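Long-range contact in methylocystis parvus OBBP MbnE (Methylocystis parvus OBBP, PDB 5ICQ), which probably binds the copper-chelating peptide methanobactin in the periplasm as the solute-binding component of its uptake machinery: residues N507-N519 and F524-I538. Sequence-based numbering, arbitrary orientation.
Sequences NEQRMRWSSATAN and FNLAGAASPAIDGMI
Asp-535 turns CG away from its own carbonyl carbon (chi1 -66°) and presents both carboxylate oxygens to Ser-515, whose OG is likewise anti to its carbonyl carbon. Two bonds result, forming a fork. Ser-515 N reaches the syn lone pair of Asp-535 OD1 at 3.1 Å, nearly straight at 161°. Ser-515 OG donates to Asp-535 OD2 at 2.9 Å from outside the carboxylate plane. The paired bonds should limit rotation of the carboxylate. Water 3 accepts from Ser-531 N and lies within donating reach of Trp-513 O and Asp-535 OD1, which compete for its protons. Ser-531 is the N-cap of the helix that carries the aspartate, its OG accepting from Ile-534 N. With an alanine here instead of Asp-535, Ser-515 N and OG would probably be left without these acceptors and the Ser-515 end of the loop less firmly held to helix 532-538.

Asn-525 is the second polar link. Its ND2 donates to Ala-529 O at 3.1 Å, in that carbonyl's plane, and its OD1 accepts from Ala-529 N. The amide thus closes over the type I turn Asn-525 to Gly-528 by gripping the backbone just beyond it, while a weak bond from ND2 to Ser-514 O reaches the facing loop. Asn-525 CA also makes a CH···O contact with Arg-512 O, 3.1 Å away.

Apolar contacts fill in around these links. Ala-529 CB meets the edge of the Trp-513 indole, 3.6 Å from CE3, and Ile-538 CG2 lies 3.6 Å from Arg-510 CG. At the other end, Met-511 CE abuts the Phe-524 ring edge.

In this family 5 solute-binding protein the contact packs an antiparallel helix pair and its connecting loop: helices 508-513 and 532-538 lie at 171°, axes 10.4 Å apart at closest. Helix 547-563 adjoins both through Tyr-557, which touches Trp-513 and Ile-538; Tyr-499 stacks on the indole, and Ala-527 rests against Val-325 of strand 322-326.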
loop_
_atom_site.group_PDB
_atom_site.type_symbol
_atom_site.label_atom_id
_atom_site.label_comp_id
_atom_site.label_asym_id
_atom_site.label_seq_id
_atom_site.Cartn_x
_atom_site.Cartn_y
_atom_site.Cartn_z
ATOM N N ASN A 507 1.601 -6.035 -10.774
ATOM C CA ASN A 507 2.974 -6.420 -11.079
ATOM C C ASN A 507 3.864 -6.434 -9.839
ATOM O O ASN A 507 4.875 -7.143 -9.829
ATOM C CB ASN A 507 3.558 -5.482 -12.148
ATOM C CG ASN A 507 2.913 -5.675 -13.523
ATOM O OD1 ASN A 507 2.602 -6.796 -13.922
ATOM N ND2 ASN A 507 2.723 -4.578 -14.254
ATOM N N GLU A 508 3.507 -5.697 -8.782
ATOM C CA GLU A 508 4.326 -5.729 -7.576
ATOM C C GLU A 508 4.336 -7.107 -6.923
ATOM O O GLU A 508 5.247 -7.402 -6.140
ATOM C CB GLU A 508 3.853 -4.674 -6.568
ATOM C CG GLU A 508 2.664 -5.082 -5.712
ATOM C CD GLU A 508 1.355 -5.094 -6.494
ATOM O OE1 GLU A 508 1.301 -4.502 -7.592
ATOM O OE2 GLU A 508 0.382 -5.718 -6.014
ATOM N N GLN A 509 3.354 -7.961 -7.223
ATOM C CA GLN A 509 3.384 -9.311 -6.666
ATOM C C GLN A 509 4.574 -10.101 -7.188
ATOM O O GLN A 509 5.100 -10.971 -6.481
ATOM C CB GLN A 509 2.086 -10.061 -6.989
ATOM C CG GLN A 509 0.824 -9.455 -6.332
ATOM C CD GLN A 509 0.958 -9.275 -4.830
ATOM O OE1 GLN A 509 1.296 -10.216 -4.103
ATOM N NE2 GLN A 509 0.705 -8.054 -4.354
ATOM N N ARG A 510 5.007 -9.833 -8.423
ATOM C CA ARG A 510 6.186 -10.527 -8.937
ATOM C C ARG A 510 7.428 -10.182 -8.125
ATOM O O ARG A 510 8.270 -11.048 -7.865
ATOM C CB ARG A 510 6.412 -10.186 -10.411
ATOM C CG ARG A 510 5.345 -10.739 -11.327
ATOM C CD ARG A 510 5.936 -11.114 -12.671
ATOM N NE ARG A 510 5.135 -12.132 -13.346
ATOM C CZ ARG A 510 4.436 -11.917 -14.456
ATOM N NH1 ARG A 510 4.448 -10.716 -15.027
ATOM N NH2 ARG A 510 3.733 -12.905 -14.998
ATOM N N MET A 511 7.578 -8.916 -7.739
ATOM C CA MET A 511 8.765 -8.539 -6.981
ATOM C C MET A 511 8.797 -9.258 -5.641
ATOM O O MET A 511 9.864 -9.671 -5.178
ATOM C CB MET A 511 8.807 -7.022 -6.770
ATOM C CG MET A 511 8.434 -6.232 -8.018
ATOM S SD MET A 511 8.577 -4.447 -7.789
ATOM C CE MET A 511 7.425 -4.117 -6.473
ATOM N N ARG A 512 7.632 -9.429 -5.015
ATOM C CA ARG A 512 7.562 -10.001 -3.670
ATOM C C ARG A 512 7.626 -11.526 -3.648
ATOM O O ARG A 512 8.030 -12.100 -2.630
ATOM C CB ARG A 512 6.259 -9.596 -2.990
ATOM C CG ARG A 512 6.025 -8.106 -2.854
ATOM C CD ARG A 512 4.577 -7.870 -2.472
ATOM N NE ARG A 512 4.276 -6.452 -2.274
ATOM C CZ ARG A 512 3.137 -6.000 -1.753
ATOM N NH1 ARG A 512 2.192 -6.850 -1.369
ATOM N NH2 ARG A 512 2.944 -4.694 -1.603
ATOM N N TRP A 513 7.162 -12.201 -4.707
ATOM C CA TRP A 513 6.925 -13.644 -4.602
ATOM C C TRP A 513 7.393 -14.482 -5.787
ATOM O O TRP A 513 7.310 -15.708 -5.689
ATOM C CB TRP A 513 5.421 -13.921 -4.373
ATOM C CG TRP A 513 4.949 -13.421 -3.034
ATOM C CD1 TRP A 513 4.152 -12.334 -2.784
ATOM C CD2 TRP A 513 5.284 -13.980 -1.751
ATOM N NE1 TRP A 513 3.976 -12.185 -1.420
ATOM C CE2 TRP A 513 4.655 -13.188 -0.768
ATOM C CE3 TRP A 513 6.051 -15.079 -1.344
ATOM C CZ2 TRP A 513 4.772 -13.461 0.601
ATOM C CZ3 TRP A 513 6.164 -15.354 0.018
ATOM C CH2 TRP A 513 5.537 -14.539 0.973
ATOM N N SER A 514 7.875 -13.900 -6.886
ATOM C CA SER A 514 8.208 -14.707 -8.056
ATOM C C SER A 514 9.533 -15.437 -7.864
ATOM O O SER A 514 10.431 -14.972 -7.152
ATOM C CB SER A 514 8.283 -13.849 -9.323
ATOM O OG SER A 514 9.459 -13.062 -9.304
ATOM N N SER A 515 9.643 -16.600 -8.518
ATOM C CA SER A 515 10.902 -17.347 -8.515
ATOM C C SER A 515 12.051 -16.483 -9.022
ATOM O O SER A 515 13.189 -16.607 -8.552
ATOM C CB SER A 515 10.776 -18.585 -9.404
ATOM O OG SER A 515 9.776 -19.465 -8.928
ATOM N N ALA A 516 11.769 -15.622 -10.004
ATOM C CA ALA A 516 12.812 -14.797 -10.617
ATOM C C ALA A 516 13.478 -13.863 -9.609
ATOM O O ALA A 516 14.660 -13.532 -9.764
ATOM C CB ALA A 516 12.224 -13.987 -11.772
ATOM N N THR A 517 12.758 -13.433 -8.573
ATOM C CA THR A 517 13.333 -12.515 -7.598
ATOM C C THR A 517 13.738 -13.198 -6.303
ATOM O O THR A 517 14.237 -12.520 -5.397
ATOM C CB THR A 517 12.357 -11.381 -7.274
ATOM O OG1 THR A 517 11.143 -11.917 -6.728
ATOM C CG2 THR A 517 12.051 -10.560 -8.531
ATOM N N ALA A 518 13.539 -14.515 -6.194
ATOM C CA ALA A 518 13.824 -15.207 -4.939
ATOM C C ALA A 518 15.297 -15.123 -4.545
ATOM O O ALA A 518 15.622 -15.212 -3.354
ATOM C CB ALA A 518 13.408 -16.676 -5.038
ATOM N N ASN A 519 16.200 -14.980 -5.510
ATOM C CA ASN A 519 17.632 -14.945 -5.212
ATOM C C ASN A 519 18.296 -13.746 -5.862
ATOM O O ASN A 519 19.446 -13.803 -6.315
ATOM C CB ASN A 519 18.298 -16.255 -5.618
ATOM C CG ASN A 519 17.851 -17.393 -4.740
ATOM O OD1 ASN A 519 18.340 -17.553 -3.620
ATOM N ND2 ASN A 519 16.884 -18.167 -5.215
ATOM N N PHE A 524 12.167 -7.748 -2.743
ATOM C CA PHE A 524 11.128 -7.875 -1.723
ATOM C C PHE A 524 10.783 -9.317 -1.387
ATOM O O PHE A 524 9.985 -9.547 -0.471
ATOM C CB PHE A 524 9.858 -7.155 -2.180
ATOM C CG PHE A 524 10.043 -5.676 -2.353
ATOM C CD1 PHE A 524 11.058 -5.013 -1.689
ATOM C CD2 PHE A 524 9.210 -4.940 -3.179
ATOM C CE1 PHE A 524 11.240 -3.647 -1.845
ATOM C CE2 PHE A 524 9.392 -3.572 -3.332
ATOM C CZ PHE A 524 10.405 -2.935 -2.664
ATOM N N ASN A 525 11.358 -10.282 -2.092
ATOM C CA ASN A 525 11.026 -11.691 -1.874
ATOM C C ASN A 525 11.889 -12.230 -0.730
ATOM O O ASN A 525 12.844 -12.987 -0.919
ATOM C CB ASN A 525 11.221 -12.481 -3.167
ATOM C CG ASN A 525 10.636 -13.889 -3.089
ATOM O OD1 ASN A 525 10.405 -14.418 -2.001
ATOM N ND2 ASN A 525 10.416 -14.504 -4.249
ATOM N N LEU A 526 11.532 -11.809 0.492
ATOM C CA LEU A 526 12.390 -12.095 1.642
ATOM C C LEU A 526 12.459 -13.586 1.952
ATOM O O LEU A 526 13.501 -14.079 2.396
ATOM C CB LEU A 526 11.884 -11.332 2.861
ATOM C CG LEU A 526 11.834 -9.822 2.672
ATOM C CD1 LEU A 526 11.237 -9.142 3.914
ATOM C CD2 LEU A 526 13.231 -9.326 2.403
ATOM N N ALA A 527 11.362 -14.313 1.742
ATOM C CA ALA A 527 11.343 -15.733 2.070
ATOM C C ALA A 527 12.102 -16.583 1.060
ATOM O O ALA A 527 12.447 -17.732 1.367
ATOM C CB ALA A 527 9.898 -16.228 2.175
ATOM N N GLY A 528 12.371 -16.056 -0.133
ATOM C CA GLY A 528 12.966 -16.885 -1.166
ATOM C C GLY A 528 11.989 -17.856 -1.792
ATOM O O GLY A 528 12.389 -18.949 -2.202
ATOM N N ALA A 529 10.717 -17.481 -1.884
ATOM C CA ALA A 529 9.718 -18.347 -2.499
ATOM C C ALA A 529 10.025 -18.515 -3.978
ATOM O O ALA A 529 10.228 -17.530 -4.688
ATOM C CB ALA A 529 8.321 -17.762 -2.312
ATOM N N ALA A 530 10.060 -19.770 -4.449
ATOM C CA ALA A 530 10.350 -20.053 -5.863
ATOM C C ALA A 530 9.491 -21.253 -6.262
ATOM O O ALA A 530 9.957 -22.393 -6.317
ATOM C CB ALA A 530 11.840 -20.300 -6.096
ATOM N N SER A 531 8.222 -20.974 -6.565
ATOM C CA SER A 531 7.209 -22.002 -6.779
ATOM C C SER A 531 6.568 -21.789 -8.144
ATOM O O SER A 531 6.073 -20.688 -8.425
ATOM C CB SER A 531 6.130 -21.944 -5.690
ATOM O OG SER A 531 4.923 -22.536 -6.156
ATOM N N PRO A 532 6.548 -22.799 -9.013
ATOM C CA PRO A 532 5.835 -22.622 -10.289
ATOM C C PRO A 532 4.368 -22.293 -10.102
ATOM O O PRO A 532 3.792 -21.597 -10.945
ATOM C CB PRO A 532 6.025 -23.976 -10.995
ATOM C CG PRO A 532 7.251 -24.575 -10.362
ATOM C CD PRO A 532 7.247 -24.092 -8.925
ATOM N N ALA A 533 3.741 -22.786 -9.024
ATOM C CA ALA A 533 2.327 -22.496 -8.794
ATOM C C ALA A 533 2.112 -21.045 -8.381
ATOM O O ALA A 533 1.117 -20.420 -8.771
ATOM C CB ALA A 533 1.762 -23.443 -7.737
ATOM N N ILE A 534 3.021 -20.478 -7.586
ATOM C CA ILE A 534 2.931 -19.042 -7.310
ATOM C C ILE A 534 3.056 -18.252 -8.602
ATOM O O ILE A 534 2.259 -17.344 -8.882
ATOM C CB ILE A 534 4.007 -18.609 -6.299
ATOM C CG1 ILE A 534 3.703 -19.175 -4.914
ATOM C CG2 ILE A 534 4.095 -17.088 -6.253
ATOM C CD1 ILE A 534 4.836 -18.867 -3.920
ATOM N N ASP A 535 4.092 -18.562 -9.392
ATOM C CA ASP A 535 4.306 -17.850 -10.647
ATOM C C ASP A 535 3.097 -17.985 -11.564
ATOM O O ASP A 535 2.711 -17.025 -12.243
ATOM C CB ASP A 535 5.555 -18.393 -11.354
ATOM C CG ASP A 535 6.852 -18.102 -10.594
ATOM O OD1 ASP A 535 6.821 -17.374 -9.583
ATOM O OD2 ASP A 535 7.910 -18.610 -11.021
ATOM N N GLY A 536 2.506 -19.184 -11.610
ATOM C CA GLY A 536 1.340 -19.393 -12.456
ATOM C C GLY A 536 0.119 -18.615 -11.992
ATOM O O GLY A 536 -0.641 -18.095 -12.811
ATOM N N MET A 537 -0.096 -18.530 -10.676
ATOM C CA MET A 537 -1.225 -17.731 -10.204
ATOM C C MET A 537 -0.990 -16.236 -10.358
ATOM O O MET A 537 -1.952 -15.490 -10.587
ATOM C CB MET A 537 -1.588 -18.064 -8.752
ATOM C CG MET A 537 -2.081 -19.475 -8.564
ATOM S SD MET A 537 -3.533 -19.898 -9.596
ATOM C CE MET A 537 -4.607 -18.456 -9.645
ATOM N N ILE A 538 0.254 -15.772 -10.241
ATOM C CA ILE A 538 0.526 -14.371 -10.548
ATOM C C ILE A 538 0.198 -14.089 -12.012
ATOM O O ILE A 538 -0.455 -13.092 -12.339
ATOM C CB ILE A 538 1.986 -14.018 -10.210
ATOM C CG1 ILE A 538 2.189 -14.042 -8.693
ATOM C CG2 ILE A 538 2.348 -12.638 -10.772
ATOM C CD1 ILE A 538 3.633 -13.881 -8.265
HETATM O O HOH W 1 4.327 -14.935 -12.979
HETATM O O HOH W 2 11.761 -6.891 -5.609
HETATM O O HOH W 3 7.437 -18.287 -6.712
HETATM O O HOH W 4 9.515 -16.157 -11.913
HETATM O O HOH W 5 15.150 -19.826 -3.422
#